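Local coordinates for thioredoxin-like protein (Bacteroides caccae ATCC 43185, PDB 4YOD) that probably acts as a thiol-disulfide oxidoreductase, its thioredoxin-like domain following an all-helical domain of unknown function, at residues A31-V35 and I66-V70; I201-L205 and L283-Q287; L104-N108 and D253-I257; I79-D84 and P119-A123. All blocks are in the same frame, centred on the assembly; numbering follows the deposited sequence.

Contact 1 of 4, residues A31-V35 and I66-V70; sequences AEFLV and ILNHV
Ile66 holds CG1 between its backbone N and carbonyl carbon (chi1 64°), and Val35 sets CG1 anti to the backbone N (chi1 160°), which presents CG2 to Ile66 and Val70 and CG1 to Leu67. The side chains of Val35 and Ile66 slide past each other in opposite directions. Val35 CG2 comes 3.8 Å from Ile66 CD1. The same CD1 meets Leu34 CG at 3.7 Å, and here the side chains cross at about a right angle. Val35 CG1 touches Leu67 CD2 at 3.8 Å. This is helix 27-37 packed on the turn that leads from helix 53-66 into helix 72-85, within the helical DUF5106 region. Val35 and Val70 also rest on Ala78 and Ala75 of helix 72-85. At the other end, Val70 CG1 lies 3.5 Å from Ala31 O, and Ala31 CB lies 3.5 Å from His69 O. Replacing Ile66 by an alanine removes CG1, CD1 and CG2, and would probably leave a gap facing Leu34 and Val35. No direct hydrogen bond joins the segments. One water donates to both Ala31 O (3.1 Å) and Ile66 O (2.7 Å). Ile66 O thus accepts from the water as well as from His69 N.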
loop_
_atom_site.group_PDB
_atom_site.type_symbol
_atom_site.label_atom_id
_atom_site.label_comp_id
_atom_site.label_asym_id
_atom_site.label_seq_id
_atom_site.Cartn_x
_atom_site.Cartn_y
_atom_site.Cartn_z
ATOM N N ALA A 31 -5.146 0.773 23.885
ATOM C CA ALA A 31 -5.177 0.600 22.428
ATOM C C ALA A 31 -5.128 -0.885 22.077
ATOM O O ALA A 31 -5.904 -1.326 21.228
ATOM C CB ALA A 31 -4.014 1.341 21.779
ATOM N N GLU A 32 -4.253 -1.657 22.773
ATOM C CA GLU A 32 -4.094 -3.110 22.599
ATOM C C GLU A 32 -5.395 -3.848 22.984
ATOM O O GLU A 32 -5.832 -4.721 22.229
ATOM C CB GLU A 32 -2.899 -3.635 23.422
ATOM C CG GLU A 32 -2.595 -5.108 23.193
ATOM C CD GLU A 32 -1.485 -5.709 24.036
ATOM O OE1 GLU A 32 -1.385 -5.374 25.240
ATOM O OE2 GLU A 32 -0.744 -6.565 23.497
ATOM N N PHE A 33 -6.014 -3.496 24.138
ATOM C CA PHE A 33 -7.269 -4.125 24.581
ATOM C C PHE A 33 -8.393 -3.928 23.538
ATOM O O PHE A 33 -9.122 -4.873 23.233
ATOM C CB PHE A 33 -7.726 -3.576 25.949
ATOM C CG PHE A 33 -8.963 -4.266 26.483
ATOM C CD1 PHE A 33 -8.859 -5.428 27.240
ATOM C CD2 PHE A 33 -10.234 -3.785 26.181
ATOM C CE1 PHE A 33 -10.002 -6.083 27.709
ATOM C CE2 PHE A 33 -11.377 -4.449 26.637
ATOM C CZ PHE A 33 -11.252 -5.590 27.404
ATOM N N LEU A 34 -8.529 -2.702 23.018
ATOM C CA LEU A 34 -9.564 -2.335 22.053
ATOM C C LEU A 34 -9.440 -3.152 20.762
ATOM O O LEU A 34 -10.456 -3.627 20.255
ATOM C CB LEU A 34 -9.496 -0.826 21.763
ATOM C CG LEU A 34 -10.666 -0.178 20.999
ATOM C CD1 LEU A 34 -12.035 -0.537 21.615
ATOM C CD2 LEU A 34 -10.496 1.335 20.946
ATOM N N VAL A 35 -8.206 -3.342 20.256
ATOM C CA VAL A 35 -7.952 -4.109 19.043
ATOM C C VAL A 35 -8.289 -5.595 19.273
ATOM O O VAL A 35 -9.033 -6.180 18.480
ATOM C CB VAL A 35 -6.486 -3.906 18.545
ATOM C CG1 VAL A 35 -6.039 -5.023 17.606
ATOM C CG2 VAL A 35 -6.304 -2.545 17.871
ATOM N N ILE A 66 -8.476 1.922 14.456
ATOM C CA ILE A 66 -7.835 1.598 15.747
ATOM C C ILE A 66 -6.603 0.684 15.569
ATOM O O ILE A 66 -5.721 0.695 16.429
ATOM C CB ILE A 66 -8.805 1.054 16.824
ATOM C CG1 ILE A 66 -9.441 -0.290 16.423
ATOM C CG2 ILE A 66 -9.859 2.109 17.195
ATOM C CD1 ILE A 66 -9.786 -1.166 17.554
ATOM N N LEU A 67 -6.500 -0.041 14.428
ATOM C CA LEU A 67 -5.343 -0.885 14.110
ATOM C C LEU A 67 -4.059 -0.064 13.941
ATOM O O LEU A 67 -2.958 -0.597 14.110
ATOM C CB LEU A 67 -5.592 -1.713 12.845
ATOM C CG LEU A 67 -6.618 -2.840 12.957
ATOM C CD1 LEU A 67 -6.903 -3.419 11.592
ATOM C CD2 LEU A 67 -6.190 -3.910 13.962
ATOM N N ASN A 68 -4.193 1.235 13.656
ATOM C CA ASN A 68 -3.037 2.132 13.520
ATOM C C ASN A 68 -2.404 2.513 14.866
ATOM O O ASN A 68 -1.300 3.060 14.871
ATOM C CB ASN A 68 -3.454 3.424 12.803
ATOM C CG ASN A 68 -3.758 3.252 11.341
ATOM O OD1 ASN A 68 -2.912 2.845 10.553
ATOM N ND2 ASN A 68 -4.955 3.623 10.937
ATOM N N HIS A 69 -3.104 2.288 15.989
ATOM C CA HIS A 69 -2.648 2.753 17.309
ATOM C C HIS A 69 -1.928 1.667 18.125
ATOM O O HIS A 69 -1.654 1.877 19.304
ATOM C CB HIS A 69 -3.835 3.340 18.117
ATOM C CG HIS A 69 -4.649 4.369 17.377
ATOM N ND1 HIS A 69 -5.985 4.582 17.679
ATOM C CD2 HIS A 69 -4.292 5.210 16.371
ATOM C CE1 HIS A 69 -6.396 5.532 16.852
ATOM N NE2 HIS A 69 -5.414 5.935 16.039
ATOM N N VAL A 70 -1.596 0.524 17.495
ATOM C CA VAL A 70 -0.909 -0.585 18.155
ATOM C C VAL A 70 0.328 -0.986 17.339
ATOM O O VAL A 70 0.363 -0.662 16.151
ATOM C CB VAL A 70 -1.852 -1.809 18.376
ATOM C CG1 VAL A 70 -2.992 -1.475 19.324
ATOM C CG2 VAL A 70 -2.383 -2.386 17.053
HETATM O O HOH W 1 -6.183 0.937 19.118
#

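Contact 2 of 4, residues I201-L205 and L283-Q287; sequences IISQL and LMIHQ
Ile201 lies obliquely across Leu283, with its CG1 3.9 Å from Leu283 CB. Its trunk and its tip face different residues of the last helix. Ile201 CB sits 4.0 Å from CG of Met284, a selenomethionine, and these side chains also run at a slant to each other. The far end, Ile201 CD1, comes 3.7 Å from CG of the poorly ordered Gln287. Ile201 CG1 stands anti to its own backbone N (chi1 -164°), which carries CD1 toward the C-terminal residue. Leu283 is gripped at both of its methyls. Its CD1 meets Ile202 CD1 at 3.7 Å, the side chains at about a right angle. Its CD2 meets Leu205 CD1 at 4.0 Å, at a slant.

Helix 200-207 and the C-terminal helix 276-286 here pack against each other in the thioredoxin fold. Beneath them lie strands of the central mixed sheet. Ile202 rests on Leu178 and Leu211, Leu205 on Leu211, and Leu283 on Tyr176.

A glycine in place of Ile201 would probably open a gap between the helices, with Leu283 CB and Met284 CG left without their apolar partner. Leu205 CD2 lies 4.1 Å from Gln287 CG, where the side chains are roughly perpendicular. The amide of Gln204 lies at the edge of the contact, on an extended chain, and its NE2 is hydrogen-bonded to Glu208, just past the end of the helix. No clear hydrogen bond crosses between the segments.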
loop_
_atom_site.group_PDB
_atom_site.type_symbol
_atom_site.label_atom_id
_atom_site.label_comp_id
_atom_site.label_asym_id
_atom_site.label_seq_id
_atom_site.Cartn_x
_atom_site.Cartn_y
_atom_site.Cartn_z
ATOM N N ILE A 201 12.796 19.962 0.645
ATOM C CA ILE A 201 13.763 18.912 0.997
ATOM C C ILE A 201 14.206 18.094 -0.258
ATOM O O ILE A 201 15.377 17.712 -0.329
ATOM C CB ILE A 201 13.255 17.981 2.152
ATOM C CG1 ILE A 201 14.402 17.149 2.777
ATOM C CG2 ILE A 201 12.063 17.083 1.735
ATOM C CD1 ILE A 201 15.600 18.001 3.367
ATOM N N ILE A 202 13.292 17.862 -1.240
ATOM C CA ILE A 202 13.564 17.113 -2.482
ATOM C C ILE A 202 14.662 17.832 -3.291
ATOM O O ILE A 202 15.705 17.243 -3.569
ATOM C CB ILE A 202 12.265 16.921 -3.331
ATOM C CG1 ILE A 202 11.105 16.265 -2.519
ATOM C CG2 ILE A 202 12.541 16.173 -4.646
ATOM C CD1 ILE A 202 11.177 14.791 -2.155
ATOM N N SER A 203 14.419 19.114 -3.625
ATOM C CA SER A 203 15.320 19.996 -4.374
ATOM C C SER A 203 16.693 20.098 -3.698
ATOM O O SER A 203 17.711 20.059 -4.389
ATOM C CB SER A 203 14.705 21.388 -4.518
ATOM O OG SER A 203 13.296 21.327 -4.682
ATOM N N GLN A 204 16.712 20.192 -2.349
ATOM C CA GLN A 204 17.925 20.309 -1.536
ATOM C C GLN A 204 18.771 19.049 -1.608
ATOM O O GLN A 204 19.962 19.156 -1.884
ATOM C CB GLN A 204 17.560 20.624 -0.072
ATOM C CG GLN A 204 18.744 20.743 0.892
ATOM C CD GLN A 204 18.350 20.558 2.348
ATOM O OE1 GLN A 204 17.250 20.934 2.793
ATOM N NE2 GLN A 204 19.263 20.001 3.136
ATOM N N LEU A 205 18.166 17.858 -1.369
ATOM C CA LEU A 205 18.897 16.593 -1.381
ATOM C C LEU A 205 19.314 16.190 -2.804
ATOM O O LEU A 205 20.326 15.495 -2.950
ATOM C CB LEU A 205 18.081 15.467 -0.704
ATOM C CG LEU A 205 17.690 15.678 0.780
ATOM C CD1 LEU A 205 16.754 14.565 1.258
ATOM C CD2 LEU A 205 18.920 15.755 1.694
ATOM N N LEU A 283 11.926 12.373 4.648
ATOM C CA LEU A 283 13.225 12.955 4.300
ATOM C C LEU A 283 13.576 14.111 5.233
ATOM O O LEU A 283 14.751 14.300 5.544
ATOM C CB LEU A 283 13.234 13.414 2.840
ATOM C CG LEU A 283 13.206 12.282 1.792
ATOM C CD1 LEU A 283 13.032 12.855 0.420
ATOM C CD2 LEU A 283 14.470 11.394 1.868
HETATM N N MSE A 284 12.563 14.863 5.706
HETATM C CA MSE A 284 12.806 15.978 6.623
HETATM C C MSE A 284 13.305 15.465 7.971
HETATM O O MSE A 284 14.167 16.094 8.583
HETATM C CB MSE A 284 11.544 16.819 6.803
HETATM C CG MSE A 284 11.280 17.746 5.633
HETATM SE SE MSE A 284 9.559 18.646 5.785
HETATM C CE MSE A 284 9.976 19.898 7.169
ATOM N N ILE A 285 12.781 14.309 8.415
ATOM C CA ILE A 285 13.146 13.709 9.699
ATOM C C ILE A 285 14.530 13.032 9.641
ATOM O O ILE A 285 15.301 13.163 10.594
ATOM C CB ILE A 285 12.044 12.723 10.174
ATOM C CG1 ILE A 285 10.710 13.463 10.435
ATOM C CG2 ILE A 285 12.468 11.951 11.427
ATOM C CD1 ILE A 285 9.423 12.573 10.185
ATOM N N HIS A 286 14.846 12.337 8.536
ATOM C CA HIS A 286 16.076 11.556 8.417
ATOM C C HIS A 286 17.218 12.295 7.730
ATOM O O HIS A 286 18.311 12.301 8.291
ATOM C CB HIS A 286 15.781 10.224 7.728
ATOM C CG HIS A 286 14.825 9.401 8.522
ATOM N ND1 HIS A 286 13.462 9.497 8.329
ATOM C CD2 HIS A 286 15.058 8.569 9.558
ATOM C CE1 HIS A 286 12.909 8.698 9.225
ATOM N NE2 HIS A 286 13.830 8.117 9.988
ATOM N N GLN A 287 16.985 12.917 6.549
ATOM C CA GLN A 287 17.962 13.718 5.785
ATOM C C GLN A 287 19.272 12.954 5.531
ATOM O O GLN A 287 20.121 13.402 4.761
ATOM C CB GLN A 287 18.251 15.055 6.505
ATOM C CG GLN A 287 17.975 16.280 5.651
ATOM C CD GLN A 287 17.900 17.554 6.456
ATOM O OE1 GLN A 287 17.055 17.714 7.346
ATOM N NE2 GLN A 287 18.746 18.516 6.119
#

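Contact 3 of 4, residues L104-N108 and D253-I257; sequences LYDPN and DLKAI
The loop that follows helix 90-105 and the loop before strand 259-263 come closest at Pro107 and Ala256, whose CA atoms are 5.8 Å apart. Each segment holds an Asx turn: Asp106 OD1 accepts from Asn108 N, and Asp253 OD1 accepts from Lys255 N. Lys255 makes the main reach across. Its CE lies over one face of the Tyr105 ring, 3.7 Å from the ring centroid and 13° off the normal, as a CH-pi contact. The chain then bends at the last torsion (chi4 -65°). This carries NZ away from the centre of the ring, to 4.4 Å from the Tyr105 centroid, in an off-centre cation-pi contact.

The bend also brings Lys255 NZ to Asp253 OD2, at 2.8 Å, in a salt bridge within the same loop. NZ meets OD2 from above the carboxylate plane, 51° out of it. Asp253 therefore binds Lys255 twice, once at the backbone N and once at the amine. This would be expected to fix the lysine against the tyrosine and to moderate its charge there. The Tyr105 OH is 3.6 Å from Asp253 OD2.

Nearer the backbone of the lysine, Pro107 CG touches Lys255 CG at 3.7 Å. Pro107 CB packs on Ala256 CB at 3.6 Å. No hydrogen bond crosses between the segments.

The contact joins the helical DUF5106 region to the thioredoxin-like domain. Tyr105 meets Tyr117 of helix 114-125 and touches Arg141 of helix 132-146. Asp253 rests on Leu144 of helix 132-146, while Leu254 and Ile257 pack on Ile181 of strand 176-181.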
loop_
_atom_site.group_PDB
_atom_site.type_symbol
_atom_site.label_atom_id
_atom_site.label_comp_id
_atom_site.label_asym_id
_atom_site.label_seq_id
_atom_site.Cartn_x
_atom_site.Cartn_y
_atom_site.Cartn_z
ATOM N N LEU A 104 -8.617 -1.594 2.498
ATOM C CA LEU A 104 -7.177 -1.753 2.698
ATOM C C LEU A 104 -6.398 -2.009 1.425
ATOM O O LEU A 104 -5.178 -1.832 1.458
ATOM C CB LEU A 104 -6.874 -2.884 3.713
ATOM C CG LEU A 104 -7.558 -2.815 5.073
ATOM C CD1 LEU A 104 -7.464 -4.167 5.789
ATOM C CD2 LEU A 104 -7.005 -1.670 5.923
ATOM N N TYR A 105 -7.047 -2.403 0.323
ATOM C CA TYR A 105 -6.315 -2.696 -0.932
ATOM C C TYR A 105 -6.565 -1.681 -2.046
ATOM O O TYR A 105 -5.607 -1.289 -2.725
ATOM C CB TYR A 105 -6.665 -4.112 -1.470
ATOM C CG TYR A 105 -5.720 -4.636 -2.539
ATOM C CD1 TYR A 105 -4.378 -4.891 -2.253
ATOM C CD2 TYR A 105 -6.175 -4.923 -3.822
ATOM C CE1 TYR A 105 -3.528 -5.464 -3.200
ATOM C CE2 TYR A 105 -5.314 -5.431 -4.802
ATOM C CZ TYR A 105 -3.996 -5.724 -4.478
ATOM O OH TYR A 105 -3.137 -6.264 -5.415
ATOM N N ASP A 106 -7.849 -1.347 -2.306
ATOM C CA ASP A 106 -8.283 -0.427 -3.363
ATOM C C ASP A 106 -7.411 0.854 -3.375
ATOM O O ASP A 106 -7.292 1.510 -2.334
ATOM C CB ASP A 106 -9.778 -0.063 -3.181
ATOM C CG ASP A 106 -10.462 0.601 -4.374
ATOM O OD1 ASP A 106 -9.807 1.408 -5.068
ATOM O OD2 ASP A 106 -11.675 0.382 -4.557
ATOM N N PRO A 107 -6.775 1.191 -4.534
ATOM C CA PRO A 107 -5.918 2.397 -4.592
ATOM C C PRO A 107 -6.665 3.701 -4.323
ATOM O O PRO A 107 -6.052 4.696 -3.913
ATOM C CB PRO A 107 -5.386 2.393 -6.028
ATOM C CG PRO A 107 -5.585 1.008 -6.519
ATOM C CD PRO A 107 -6.803 0.491 -5.833
ATOM N N ASN A 108 -7.983 3.702 -4.572
ATOM C CA ASN A 108 -8.832 4.865 -4.338
ATOM C C ASN A 108 -9.183 5.032 -2.850
ATOM O O ASN A 108 -9.704 6.075 -2.490
ATOM C CB ASN A 108 -10.107 4.778 -5.186
ATOM C CG ASN A 108 -9.846 4.918 -6.672
ATOM O OD1 ASN A 108 -8.945 5.641 -7.110
ATOM N ND2 ASN A 108 -10.650 4.248 -7.482
ATOM N N ASP A 253 3.742 -3.558 -8.789
ATOM C CA ASP A 253 2.275 -3.523 -8.795
ATOM C C ASP A 253 1.862 -2.196 -9.418
ATOM O O ASP A 253 2.180 -1.128 -8.890
ATOM C CB ASP A 253 1.684 -3.708 -7.372
ATOM C CG ASP A 253 0.155 -3.736 -7.287
ATOM O OD1 ASP A 253 -0.516 -3.483 -8.332
ATOM O OD2 ASP A 253 -0.370 -4.029 -6.195
ATOM N N LEU A 254 1.231 -2.263 -10.570
ATOM C CA LEU A 254 0.856 -1.045 -11.293
ATOM C C LEU A 254 -0.646 -0.689 -11.195
ATOM O O LEU A 254 -1.127 0.065 -12.037
ATOM C CB LEU A 254 1.237 -1.209 -12.776
ATOM C CG LEU A 254 2.701 -1.534 -13.116
ATOM C CD1 LEU A 254 2.859 -1.788 -14.619
ATOM C CD2 LEU A 254 3.642 -0.438 -12.657
ATOM N N LYS A 255 -1.377 -1.204 -10.184
ATOM C CA LYS A 255 -2.837 -0.960 -10.055
ATOM C C LYS A 255 -3.154 0.536 -9.788
ATOM O O LYS A 255 -4.282 0.987 -10.022
ATOM C CB LYS A 255 -3.459 -1.853 -8.969
ATOM C CG LYS A 255 -3.033 -1.527 -7.534
ATOM C CD LYS A 255 -3.616 -2.527 -6.541
ATOM C CE LYS A 255 -3.359 -2.153 -5.104
ATOM N NZ LYS A 255 -1.917 -2.191 -4.764
ATOM N N ALA A 256 -2.153 1.278 -9.308
ATOM C CA ALA A 256 -2.232 2.709 -9.031
ATOM C C ALA A 256 -1.088 3.438 -9.716
ATOM O O ALA A 256 0.074 3.232 -9.364
ATOM C CB ALA A 256 -2.182 2.963 -7.526
ATOM N N ILE A 257 -1.413 4.268 -10.712
ATOM C CA ILE A 257 -0.430 5.106 -11.399
ATOM C C ILE A 257 -1.009 6.525 -11.330
ATOM O O ILE A 257 -2.170 6.718 -11.690
ATOM C CB ILE A 257 -0.030 4.623 -12.822
ATOM C CG1 ILE A 257 0.790 3.302 -12.739
ATOM C CG2 ILE A 257 0.774 5.707 -13.565
ATOM C CD1 ILE A 257 1.039 2.582 -14.097
#

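Contact 4 of 4, residues I79-D84 and P119-A123; sequences IRKTID and PVLEA
Helices 72-85 and 114-125 run in broadly the same direction here, with short-segment axes 8.6 Å apart at a crossing angle of -37°. The CA atoms come nearest at Arg80 and Pro119. Ala123 faces the other helix with its CB, which meets Ile83 CG2 at 3.5 Å and also touches Arg80 CD. Deeper in, Ile79 CG2 presses on Val120 CG2 at 3.5 Å, the side chains at about a right angle. Ile79 CG2 lies against Pro119 CG as well. Ile83 CG1 reaches Val120 CG1 at 4.1 Å, again nearly crosswise.

Arg80 crosses the outer side of the interface. Its chain leaves anti to the backbone N and bends at chi2 (65°), which lays the guanidinium over helix 114-125. One face is covered by Ala123 CA and Glu122 O, both toward its rim. At its edge, NE donates to Asp84 OD1 at 3.1 Å in a salt bridge. The bond is fairly straight (161°), lies almost in the guanidinium plane and uses the syn side of the carboxylate. Asp84, one turn further on, thus helps to fix the orientation of the guanidinium.

Two waters join the helices where direct polar bonds are absent. One accepts from Arg80 NH1 at 3.0 Å and donates to Glu122 OE1. The other donates to Asp84 OD1 and to Ala123 O, the latter at 2.7 Å.

The contact lies within the helical DUF5106 region. Ile83 packs on Phe93, Ile96 and Thr97 of helix 90-105, and Val120 on Ala100 of the same helix. Across helix 114-125, Leu121 and Glu122 meet helix 132-146.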
loop_
_atom_site.group_PDB
_atom_site.type_symbol
_atom_site.label_atom_id
_atom_site.label_comp_id
_atom_site.label_asym_id
_atom_site.label_seq_id
_atom_site.Cartn_x
_atom_site.Cartn_y
_atom_site.Cartn_z
ATOM N N ILE A 79 -5.927 -8.905 12.958
ATOM C CA ILE A 79 -6.590 -8.976 11.647
ATOM C C ILE A 79 -6.746 -10.459 11.229
ATOM O O ILE A 79 -7.835 -10.876 10.850
ATOM C CB ILE A 79 -5.790 -8.185 10.571
ATOM C CG1 ILE A 79 -5.815 -6.684 10.837
ATOM C CG2 ILE A 79 -6.353 -8.476 9.168
ATOM C CD1 ILE A 79 -4.583 -5.970 10.211
ATOM N N ARG A 80 -5.659 -11.240 11.321
ATOM C CA ARG A 80 -5.670 -12.675 10.991
ATOM C C ARG A 80 -6.737 -13.428 11.831
ATOM O O ARG A 80 -7.558 -14.152 11.250
ATOM C CB ARG A 80 -4.271 -13.302 11.185
ATOM C CG ARG A 80 -4.226 -14.817 10.935
ATOM C CD ARG A 80 -4.528 -15.157 9.493
ATOM N NE ARG A 80 -4.700 -16.594 9.263
ATOM C CZ ARG A 80 -3.787 -17.372 8.700
ATOM N NH1 ARG A 80 -2.617 -16.871 8.326
ATOM N NH2 ARG A 80 -4.036 -18.658 8.501
ATOM N N LYS A 81 -6.733 -13.243 13.174
ATOM C CA LYS A 81 -7.727 -13.893 14.050
ATOM C C LYS A 81 -9.167 -13.524 13.669
ATOM O O LYS A 81 -10.025 -14.400 13.687
ATOM C CB LYS A 81 -7.507 -13.538 15.528
ATOM C CG LYS A 81 -6.367 -14.290 16.181
ATOM C CD LYS A 81 -6.204 -13.851 17.631
ATOM C CE LYS A 81 -4.870 -14.260 18.213
ATOM N NZ LYS A 81 -4.768 -15.733 18.397
ATOM N N THR A 82 -9.422 -12.249 13.303
ATOM C CA THR A 82 -10.767 -11.765 12.926
ATOM C C THR A 82 -11.235 -12.483 11.653
ATOM O O THR A 82 -12.339 -13.020 11.661
ATOM C CB THR A 82 -10.771 -10.240 12.795
ATOM O OG1 THR A 82 -10.458 -9.702 14.076
ATOM C CG2 THR A 82 -12.097 -9.687 12.308
ATOM N N ILE A 83 -10.399 -12.525 10.592
ATOM C CA ILE A 83 -10.749 -13.224 9.342
ATOM C C ILE A 83 -10.995 -14.721 9.621
ATOM O O ILE A 83 -11.987 -15.257 9.127
ATOM C CB ILE A 83 -9.706 -13.017 8.187
ATOM C CG1 ILE A 83 -9.397 -11.508 7.926
ATOM C CG2 ILE A 83 -10.170 -13.719 6.891
ATOM C CD1 ILE A 83 -10.611 -10.531 7.621
ATOM N N ASP A 84 -10.136 -15.371 10.438
ATOM C CA ASP A 84 -10.265 -16.803 10.782
ATOM C C ASP A 84 -11.626 -17.092 11.394
ATOM O O ASP A 84 -12.248 -18.106 11.070
ATOM C CB ASP A 84 -9.161 -17.256 11.747
ATOM C CG ASP A 84 -7.775 -17.407 11.126
ATOM O OD1 ASP A 84 -7.664 -17.309 9.883
ATOM O OD2 ASP A 84 -6.803 -17.617 11.887
ATOM N N PRO A 119 -2.081 -9.942 6.058
ATOM C CA PRO A 119 -2.687 -11.011 6.895
ATOM C C PRO A 119 -4.098 -11.433 6.424
ATOM O O PRO A 119 -4.443 -12.600 6.594
ATOM C CB PRO A 119 -2.729 -10.408 8.309
ATOM C CG PRO A 119 -2.541 -8.947 8.136
ATOM C CD PRO A 119 -1.731 -8.762 6.877
ATOM N N VAL A 120 -4.896 -10.525 5.807
ATOM C CA VAL A 120 -6.208 -10.914 5.226
ATOM C C VAL A 120 -5.973 -11.956 4.093
ATOM O O VAL A 120 -6.647 -12.975 4.066
ATOM C CB VAL A 120 -7.060 -9.729 4.702
ATOM C CG1 VAL A 120 -8.417 -10.217 4.184
ATOM C CG2 VAL A 120 -7.251 -8.650 5.776
ATOM N N LEU A 121 -5.013 -11.681 3.180
ATOM C CA LEU A 121 -4.672 -12.552 2.045
ATOM C C LEU A 121 -4.163 -13.882 2.513
ATOM O O LEU A 121 -4.498 -14.899 1.908
ATOM C CB LEU A 121 -3.619 -11.877 1.145
ATOM C CG LEU A 121 -4.087 -10.659 0.355
ATOM C CD1 LEU A 121 -2.917 -9.986 -0.332
ATOM C CD2 LEU A 121 -5.204 -11.027 -0.646
ATOM N N GLU A 122 -3.356 -13.885 3.613
ATOM C CA GLU A 122 -2.798 -15.101 4.222
ATOM C C GLU A 122 -3.936 -15.959 4.793
ATOM O O GLU A 122 -3.944 -17.189 4.628
ATOM C CB GLU A 122 -1.767 -14.738 5.313
ATOM C CG GLU A 122 -0.448 -14.178 4.746
ATOM C CD GLU A 122 0.586 -13.690 5.754
ATOM O OE1 GLU A 122 0.203 -13.291 6.880
ATOM O OE2 GLU A 122 1.787 -13.676 5.401
ATOM N N ALA A 123 -4.915 -15.314 5.445
ATOM C CA ALA A 123 -6.078 -16.032 5.986
ATOM C C ALA A 123 -6.920 -16.618 4.866
ATOM O O ALA A 123 -7.431 -17.714 5.022
ATOM C CB ALA A 123 -6.921 -15.091 6.834
HETATM O O HOH W 2 -1.484 -14.198 8.860
HETATM O O HOH W 3 -8.755 -18.401 7.296
#

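Overall arrangement
Contact 4 is the buried one, contacts 1 and 2 are partly buried, and contact 3 lies at the surface. Contacts 1 and 4 belong to the helical region and touch through Leu67 CD1 and Ile79 CG1, 3.5 Å apart. Contact 2 packs two helices of the thioredoxin-like domain, its centre about 37 Å from that of contact 4. Contact 3 links the two regions. Apolar side chains dominate contacts 1, 2 and 4, with waters bridging 1 and 4. Contact 3 instead rests on a lysine over a tyrosine ring, with a small proline-alanine patch. Contact 4 adds an arginine-aspartate pair, but along one helix.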